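Probable sugar kinase (Clostridium perfringens, PDB 3KZH) probably acts as a pfkB-family carbohydrate kinase, transferring a phosphate group to a sugar or related small molecule. Local coordinates at residues 42-47 and 166-171; 140-143 and 149-152; 99-104 and 110-115. All blocks are in the same frame, centred on the assembly; numbering follows the deposited sequence.

Overall arrangement
The three contacts lie in one ribokinase-like fold. The strands of contact 3 (99-104 and 110-115) close first, then contact 2 (140-143 and 149-152). Contact 1 joins 42-47 to 166-171 and so brackets both. Contacts 1 and 2 are neighbours in the main domain, with centres 12 Å apart. Strands 139-143 and 162-166 are adjacent in the large sheet, and Asp166 N probably hydrogen-bonds to Leu142 O. Contact 3 lies in the separate four-stranded sheet, its centre 20 Å from contact 1 and 29 Å from contact 2. Strand 32-42 of that sheet leads through Gly43 into helix 44-54, tying the dimer-forming sheet to the glucose-binding side.

Contact 1 (42-47 and 166-171); sequences GGVCRN and DPVSAE. With BGC (beta-D-glucopyranose), chain C.
Val44 meets Asp166 and Val168 through its two methyl branches. CG1 packs against the carboxylate, 3.6 Å from Asp166 OD2. CG2 lies 4.2 Å from Val168 CG2, and these two side chains cross at a slant. The setting is the ribokinase-like fold of the pfkB family. Strand 32-42 of the small sheet ends at Gly42, and Gly43 is the N-cap residue of helix 44-54. The loop 166-169 follows strand 162-166 of the main sheet. With CG1 of Val44 anti to the backbone N (chi1 173°), one methyl reaches the acid and the other the valine.

Glucose lies against the same loop. Its O2 donates a hydrogen bond of 2.8 Å to Val168 O, while its O1 lies 2.9 Å from Asp166 OD1. The two carboxylate oxygens thus face different neighbours: OD1 the sugar, OD2 the valine methyl. Glu192 OE2 also hydrogen-bonds the sugar. It belongs with Asn189 to a sequence that resembles the NxxE motif of the family. Further out, Asp257 of helix 255-268 touches both Val44 and Asp166. Its OD2 also accepts a hydrogen bond from Asn47 ND2.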
loop_
_atom_site.group_PDB
_atom_site.type_symbol
_atom_site.label_atom_id
_atom_site.label_comp_id
_atom_site.label_asym_id
_atom_site.label_seq_id
_atom_site.Cartn_x
_atom_site.Cartn_y
_atom_site.Cartn_z
ATOM N N GLY A 42 1.089 -3.310 -11.137
ATOM C CA GLY A 42 0.847 -3.410 -12.564
ATOM C C GLY A 42 1.719 -2.513 -13.410
ATOM O O GLY A 42 2.705 -1.949 -12.930
ATOM N N GLY A 43 1.276 -2.317 -14.654
ATOM C CA GLY A 43 2.020 -1.544 -15.636
ATOM C C GLY A 43 2.756 -2.589 -16.456
ATOM O O GLY A 43 3.497 -3.382 -15.881
ATOM N N VAL A 44 2.520 -2.626 -17.771
ATOM C CA VAL A 44 3.139 -3.595 -18.706
ATOM C C VAL A 44 4.649 -3.756 -18.503
ATOM O O VAL A 44 5.148 -4.869 -18.309
ATOM C CB VAL A 44 2.849 -3.208 -20.206
ATOM C CG1 VAL A 44 3.624 -4.099 -21.183
ATOM C CG2 VAL A 44 1.355 -3.312 -20.505
ATOM N N CYS A 45 5.342 -2.619 -18.492
ATOM C CA CYS A 45 6.784 -2.562 -18.318
ATOM C C CYS A 45 7.270 -3.078 -16.971
ATOM O O CYS A 45 8.307 -3.743 -16.908
ATOM C CB CYS A 45 7.269 -1.150 -18.595
ATOM S SG CYS A 45 7.118 -0.684 -20.354
ATOM N N ARG A 46 6.490 -2.839 -15.912
ATOM C CA ARG A 46 6.838 -3.327 -14.570
ATOM C C ARG A 46 6.668 -4.834 -14.476
ATOM O O ARG A 46 7.420 -5.492 -13.765
ATOM C CB ARG A 46 6.011 -2.636 -13.472
ATOM C CG ARG A 46 6.637 -2.743 -12.059
ATOM C CD ARG A 46 5.645 -3.144 -10.987
ATOM N NE ARG A 46 5.608 -4.598 -10.805
ATOM C CZ ARG A 46 4.778 -5.414 -11.441
ATOM N NH1 ARG A 46 3.901 -4.917 -12.289
ATOM N NH2 ARG A 46 4.888 -6.719 -11.309
ATOM N N ASN A 47 5.681 -5.356 -15.205
ATOM C CA ASN A 47 5.400 -6.783 -15.264
ATOM C C ASN A 47 6.518 -7.470 -16.057
ATOM O O ASN A 47 6.993 -8.526 -15.650
ATOM C CB ASN A 47 4.034 -7.066 -15.936
ATOM C CG ASN A 47 2.855 -6.364 -15.248
ATOM O OD1 ASN A 47 2.796 -6.260 -14.029
ATOM N ND2 ASN A 47 1.905 -5.893 -16.047
ATOM N N ASP A 166 6.676 -3.602 -27.459
ATOM C CA ASP A 166 5.492 -4.320 -26.988
ATOM C C ASP A 166 4.398 -3.271 -27.315
ATOM O O ASP A 166 4.213 -2.324 -26.557
ATOM C CB ASP A 166 5.572 -4.577 -25.471
ATOM C CG ASP A 166 4.435 -5.476 -24.949
ATOM O OD1 ASP A 166 3.327 -5.455 -25.520
ATOM O OD2 ASP A 166 4.652 -6.217 -23.960
ATOM N N PRO A 167 3.668 -3.423 -28.446
ATOM C CA PRO A 167 2.617 -2.472 -28.849
ATOM C C PRO A 167 1.403 -2.212 -27.951
ATOM O O PRO A 167 0.670 -1.264 -28.216
ATOM C CB PRO A 167 2.182 -2.988 -30.229
ATOM C CG PRO A 167 3.373 -3.712 -30.725
ATOM C CD PRO A 167 3.826 -4.448 -29.490
ATOM N N VAL A 168 1.199 -3.027 -26.909
ATOM C CA VAL A 168 0.075 -2.908 -25.942
ATOM C C VAL A 168 -1.359 -3.102 -26.516
ATOM O O VAL A 168 -2.127 -3.921 -25.995
ATOM C CB VAL A 168 0.200 -1.610 -25.042
ATOM C CG1 VAL A 168 -0.933 -1.515 -24.019
ATOM C CG2 VAL A 168 1.533 -1.624 -24.303
ATOM N N SER A 169 -1.706 -2.346 -27.558
ATOM C CA SER A 169 -3.014 -2.421 -28.216
ATOM C C SER A 169 -2.897 -1.979 -29.671
ATOM O O SER A 169 -1.907 -1.354 -30.055
ATOM C CB SER A 169 -4.053 -1.543 -27.496
ATOM O OG SER A 169 -3.870 -0.161 -27.773
ATOM N N ALA A 170 -3.923 -2.301 -30.466
ATOM C CA ALA A 170 -3.998 -1.934 -31.890
ATOM C C ALA A 170 -4.124 -0.424 -32.094
ATOM O O ALA A 170 -3.570 0.136 -33.048
ATOM C CB ALA A 170 -5.161 -2.628 -32.533
ATOM N N GLU A 171 -4.838 0.218 -31.168
ATOM C CA GLU A 171 -5.071 1.657 -31.170
ATOM C C GLU A 171 -3.751 2.370 -30.894
ATOM O O GLU A 171 -3.384 3.281 -31.621
ATOM C CB GLU A 171 -6.124 2.012 -30.106
ATOM C CG GLU A 171 -6.789 3.392 -30.240
ATOM C CD GLU A 171 -6.037 4.513 -29.528
ATOM O OE1 GLU A 171 -5.715 4.357 -28.327
ATOM O OE2 GLU A 171 -5.765 5.548 -30.178
HETATM C C2 BGC C . -0.937 -7.456 -26.416
HETATM C C3 BGC C . -1.115 -8.911 -25.885
HETATM C C4 BGC C . -0.176 -9.774 -26.828
HETATM C C5 BGC C . 1.338 -9.299 -26.783
HETATM C C6 BGC C . 2.263 -10.043 -27.658
HETATM C C1 BGC C . 0.532 -7.068 -26.270
HETATM O O1 BGC C . 0.677 -5.900 -26.665
HETATM O O2 BGC C . -1.637 -6.677 -25.701
HETATM O O3 BGC C . -2.353 -9.167 -26.110
HETATM O O4 BGC C . -0.289 -11.034 -26.463
HETATM O O5 BGC C . 1.413 -7.934 -27.120
#

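Contact 2 (140-143 and 149-152); sequences TVLD and IMEY
Met150, a selenomethionine, lays its CG beside one branch of Leu142. The closest pair is Leu142 CD1 and Met150 CG at 3.9 Å. The overlap is made low on the methionine chain, before its selenium. In Met150 chi1 and chi2 are both near 180°, which keeps the chain extended from the helix toward the sheet as far as selenium. It then bends at chi3 (-69°), so the terminal CE swings toward the backbone of Asp143. The modelled distance from CE to Asp143 O is too short to be relied on.

The two segments are the first strand and the helix of a beta-alpha-beta unit, made of strand 139-143, helix 147-157 and strand 162-166. Helix 147-157 packs on the sheet at the Leu142 side of the strand. Val141 points to the other side, where it touches Ile48 and Met52 of helix 44-54. Met150 also reaches Leu165 in the next strand, with Val176 and Phe183 adding to its apolar surroundings. Leu142 rests further on Phe12 and Phe163 from the two flanking strands. The side chain of Asp143 is about 8 Å from the bound glucose.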
loop_
_atom_site.group_PDB
_atom_site.type_symbol
_atom_site.label_atom_id
_atom_site.label_comp_id
_atom_site.label_asym_id
_atom_site.label_seq_id
_atom_site.Cartn_x
_atom_site.Cartn_y
_atom_site.Cartn_z
ATOM N N THR A 140 16.842 -2.743 -24.973
ATOM C CA THR A 140 15.996 -1.805 -24.238
ATOM C C THR A 140 14.523 -1.963 -24.632
ATOM O O THR A 140 14.146 -1.758 -25.785
ATOM C CB THR A 140 16.496 -0.320 -24.347
ATOM O OG1 THR A 140 17.812 -0.213 -23.791
ATOM C CG2 THR A 140 15.589 0.635 -23.572
ATOM N N VAL A 141 13.704 -2.344 -23.651
ATOM C CA VAL A 141 12.271 -2.577 -23.843
ATOM C C VAL A 141 11.464 -1.305 -23.634
ATOM O O VAL A 141 11.675 -0.548 -22.682
ATOM C CB VAL A 141 11.744 -3.707 -22.889
ATOM C CG1 VAL A 141 10.221 -3.886 -22.999
ATOM C CG2 VAL A 141 12.443 -5.019 -23.195
ATOM N N LEU A 142 10.540 -1.083 -24.558
ATOM C CA LEU A 142 9.642 0.059 -24.537
ATOM C C LEU A 142 8.272 -0.439 -24.945
ATOM O O LEU A 142 8.145 -1.471 -25.602
ATOM C CB LEU A 142 10.071 1.133 -25.564
ATOM C CG LEU A 142 11.372 1.948 -25.513
ATOM C CD1 LEU A 142 11.436 2.901 -26.683
ATOM C CD2 LEU A 142 11.467 2.710 -24.225
ATOM N N ASP A 143 7.249 0.289 -24.516
ATOM C CA ASP A 143 5.879 0.009 -24.908
ATOM C C ASP A 143 5.445 1.226 -25.729
ATOM O O ASP A 143 6.237 2.153 -25.885
ATOM C CB ASP A 143 4.965 -0.291 -23.697
ATOM C CG ASP A 143 4.795 0.878 -22.716
ATOM O OD1 ASP A 143 5.278 2.011 -22.934
ATOM O OD2 ASP A 143 4.138 0.627 -21.687
ATOM N N ILE A 149 8.473 10.657 -26.602
ATOM C CA ILE A 149 9.667 10.226 -25.872
ATOM C C ILE A 149 10.325 9.025 -26.547
ATOM O O ILE A 149 11.551 8.932 -26.557
ATOM C CB ILE A 149 9.369 10.033 -24.348
ATOM C CG1 ILE A 149 9.351 11.419 -23.697
ATOM C CG2 ILE A 149 10.413 9.133 -23.634
ATOM C CD1 ILE A 149 8.499 11.522 -22.485
HETATM N N MSE A 150 9.514 8.171 -27.181
HETATM C CA MSE A 150 10.006 7.006 -27.915
HETATM C C MSE A 150 10.884 7.524 -29.052
HETATM O O MSE A 150 12.042 7.128 -29.146
HETATM C CB MSE A 150 8.848 6.151 -28.473
HETATM C CG MSE A 150 9.280 4.911 -29.302
HETATM SE SE MSE A 150 7.857 3.933 -30.198
HETATM C CE MSE A 150 7.034 3.211 -28.616
ATOM N N GLU A 151 10.372 8.514 -29.800
ATOM C CA GLU A 151 11.091 9.145 -30.921
ATOM C C GLU A 151 12.419 9.735 -30.460
ATOM O O GLU A 151 13.440 9.536 -31.121
ATOM C CB GLU A 151 10.245 10.233 -31.585
ATOM C CG GLU A 151 10.922 10.953 -32.775
ATOM C CD GLU A 151 9.943 11.687 -33.664
ATOM O OE1 GLU A 151 8.905 12.163 -33.155
ATOM O OE2 GLU A 151 10.208 11.774 -34.881
ATOM N N TYR A 152 12.406 10.387 -29.294
ATOM C CA TYR A 152 13.617 10.968 -28.719
ATOM C C TYR A 152 14.613 9.851 -28.385
ATOM O O TYR A 152 15.796 9.976 -28.688
ATOM C CB TYR A 152 13.295 11.803 -27.467
ATOM C CG TYR A 152 14.487 12.569 -26.926
ATOM C CD1 TYR A 152 14.901 13.783 -27.517
ATOM C CD2 TYR A 152 15.238 12.067 -25.839
ATOM C CE1 TYR A 152 16.040 14.480 -27.035
ATOM C CE2 TYR A 152 16.375 12.750 -25.354
ATOM C CZ TYR A 152 16.765 13.953 -25.953
ATOM O OH TYR A 152 17.847 14.629 -25.445
#

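Contact 3 (99-104 and 110-115); sequences YLAILD and VSAIAD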
loop_
_atom_site.group_PDB
_atom_site.type_symbol
_atom_site.label_atom_id
_atom_site.label_comp_id
_atom_site.label_asym_id
_atom_site.label_seq_id
_atom_site.Cartn_x
_atom_site.Cartn_y
_atom_site.Cartn_z
ATOM N N TYR A 99 -4.303 3.295 -9.287
ATOM C CA TYR A 99 -5.667 3.156 -9.764
ATOM C C TYR A 99 -6.492 2.549 -8.627
ATOM O O TYR A 99 -6.325 1.379 -8.277
ATOM C CB TYR A 99 -5.723 2.289 -11.028
ATOM C CG TYR A 99 -7.107 2.146 -11.626
ATOM C CD1 TYR A 99 -7.760 3.248 -12.219
ATOM C CD2 TYR A 99 -7.780 0.906 -11.590
ATOM C CE1 TYR A 99 -9.072 3.116 -12.769
ATOM C CE2 TYR A 99 -9.083 0.759 -12.131
ATOM C CZ TYR A 99 -9.719 1.867 -12.717
ATOM O OH TYR A 99 -10.983 1.721 -13.241
ATOM N N LEU A 100 -7.339 3.385 -8.030
ATOM C CA LEU A 100 -8.217 2.988 -6.934
ATOM C C LEU A 100 -9.622 2.737 -7.481
ATOM O O LEU A 100 -10.257 3.656 -7.974
ATOM C CB LEU A 100 -8.225 4.083 -5.857
ATOM C CG LEU A 100 -9.195 4.059 -4.666
ATOM C CD1 LEU A 100 -9.059 2.779 -3.843
ATOM C CD2 LEU A 100 -8.922 5.270 -3.803
ATOM N N ALA A 101 -10.093 1.496 -7.396
ATOM C CA ALA A 101 -11.425 1.150 -7.890
ATOM C C ALA A 101 -12.267 0.325 -6.947
ATOM O O ALA A 101 -11.777 -0.602 -6.309
ATOM C CB ALA A 101 -11.338 0.442 -9.223
ATOM N N ILE A 102 -13.552 0.663 -6.887
ATOM C CA ILE A 102 -14.513 -0.052 -6.054
ATOM C C ILE A 102 -15.473 -0.816 -6.970
ATOM O O ILE A 102 -16.087 -0.235 -7.867
ATOM C CB ILE A 102 -15.247 0.915 -5.066
ATOM C CG1 ILE A 102 -14.262 1.342 -3.971
ATOM C CG2 ILE A 102 -16.489 0.249 -4.449
ATOM C CD1 ILE A 102 -14.707 2.468 -3.102
ATOM N N LEU A 103 -15.525 -2.132 -6.770
ATOM C CA LEU A 103 -16.386 -3.026 -7.541
ATOM C C LEU A 103 -17.592 -3.466 -6.713
ATOM O O LEU A 103 -17.512 -3.527 -5.479
ATOM C CB LEU A 103 -15.618 -4.275 -8.013
ATOM C CG LEU A 103 -14.271 -4.267 -8.756
ATOM C CD1 LEU A 103 -14.216 -3.209 -9.832
ATOM C CD2 LEU A 103 -13.143 -4.048 -7.774
ATOM N N ASP A 104 -18.706 -3.764 -7.391
ATOM C CA ASP A 104 -19.916 -4.219 -6.712
ATOM C C ASP A 104 -19.923 -5.735 -6.504
ATOM O O ASP A 104 -18.929 -6.399 -6.801
ATOM C CB ASP A 104 -21.208 -3.699 -7.396
ATOM C CG ASP A 104 -21.399 -4.174 -8.846
ATOM O OD1 ASP A 104 -22.293 -3.609 -9.511
ATOM O OD2 ASP A 104 -20.708 -5.095 -9.323
ATOM N N VAL A 110 -18.176 0.469 -10.133
ATOM C CA VAL A 110 -19.215 1.432 -9.818
ATOM C C VAL A 110 -18.611 2.756 -9.375
ATOM O O VAL A 110 -19.333 3.744 -9.206
ATOM C CB VAL A 110 -20.158 0.894 -8.716
ATOM C CG1 VAL A 110 -21.106 -0.134 -9.284
ATOM C CG2 VAL A 110 -19.348 0.281 -7.563
ATOM N N SER A 111 -17.286 2.761 -9.198
ATOM C CA SER A 111 -16.537 3.946 -8.756
ATOM C C SER A 111 -15.024 3.741 -8.915
ATOM O O SER A 111 -14.534 2.616 -8.750
ATOM C CB SER A 111 -16.852 4.216 -7.285
ATOM O OG SER A 111 -16.432 5.495 -6.862
ATOM N N ALA A 112 -14.301 4.825 -9.232
ATOM C CA ALA A 112 -12.838 4.806 -9.413
ATOM C C ALA A 112 -12.132 6.155 -9.457
ATOM O O ALA A 112 -12.708 7.159 -9.878
ATOM C CB ALA A 112 -12.439 4.001 -10.647
ATOM N N ILE A 113 -10.873 6.145 -9.010
ATOM C CA ILE A 113 -9.979 7.306 -8.994
ATOM C C ILE A 113 -8.679 6.898 -9.701
ATOM O O ILE A 113 -8.029 5.925 -9.300
ATOM C CB ILE A 113 -9.666 7.815 -7.528
ATOM C CG1 ILE A 113 -10.886 8.527 -6.926
ATOM C CG2 ILE A 113 -8.454 8.770 -7.497
ATOM C CD1 ILE A 113 -11.336 9.818 -7.624
ATOM N N ALA A 114 -8.314 7.652 -10.742
ATOM C CA ALA A 114 -7.091 7.414 -11.521
ATOM C C ALA A 114 -6.043 8.496 -11.237
ATOM O O ALA A 114 -6.234 9.656 -11.592
ATOM C CB ALA A 114 -7.418 7.372 -13.020
ATOM N N ASP A 115 -4.956 8.115 -10.570
ATOM C CA ASP A 115 -3.870 9.039 -10.238
ATOM C C ASP A 115 -2.692 8.726 -11.181
ATOM O O ASP A 115 -1.564 8.476 -10.743
ATOM C CB ASP A 115 -3.478 8.850 -8.767
ATOM C CG ASP A 115 -2.713 10.038 -8.186
ATOM O OD1 ASP A 115 -2.268 10.933 -8.939
ATOM O OD2 ASP A 115 -2.547 10.069 -6.947
#
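Tyr99 leans toward the neighbouring strand and sets its ring beside two small residues. Ala114 CB sits at the ring edge, 4.2 Å from Tyr99 CD1. Ala112 CB approaches the ring obliquely and lies 3.7 Å from Tyr99 OH. The hollow left by these short side chains is what the ring fills. With CG anti to the backbone N (chi1 -177°), the side chain slants up from the sheet and along the strand past Ala112. Ala101 faces Ala112 on the same surface, CB to CB 4.0 Å, and the backbones draw close there. Leu100, Ile102, Ser111 and Ile113 share the other face, with Leu100 CB and Ile113 CB abreast.

The strands form an antiparallel beta hairpin, 177° between their directions. Leu100 and Ile113 are a hydrogen-bonded pair, with Ile113 N to Leu100 O at 2.8 Å. Ile102 N bonds Ser111 O at 2.9 Å. A classic beta bulge follows, where Val110 and Ser111 both face Ile102. Val110 N bonds Ile102 O at 3.2 Å, and Ser111 N adds a weak bond to the same oxygen.

The bulge swings Val110 toward the first strand, where it wedges between Ile102 and Asp104. Its CG2 packs on Ile102, 3.3 Å from Ile102 O and 4.2 Å from Ile102 CG2. Its CG1 packs against Asp104, whose side chain crosses it at about a right angle. Asp104 OD2 accepts a hydrogen bond from Glu108 N in the turn. Ser111 OG hydrogen-bonds Tyr27 OH of the second subunit. Ile113 and Ala114 pair in parallel with a strand of that subunit, carrying the sheet across the dimer interface.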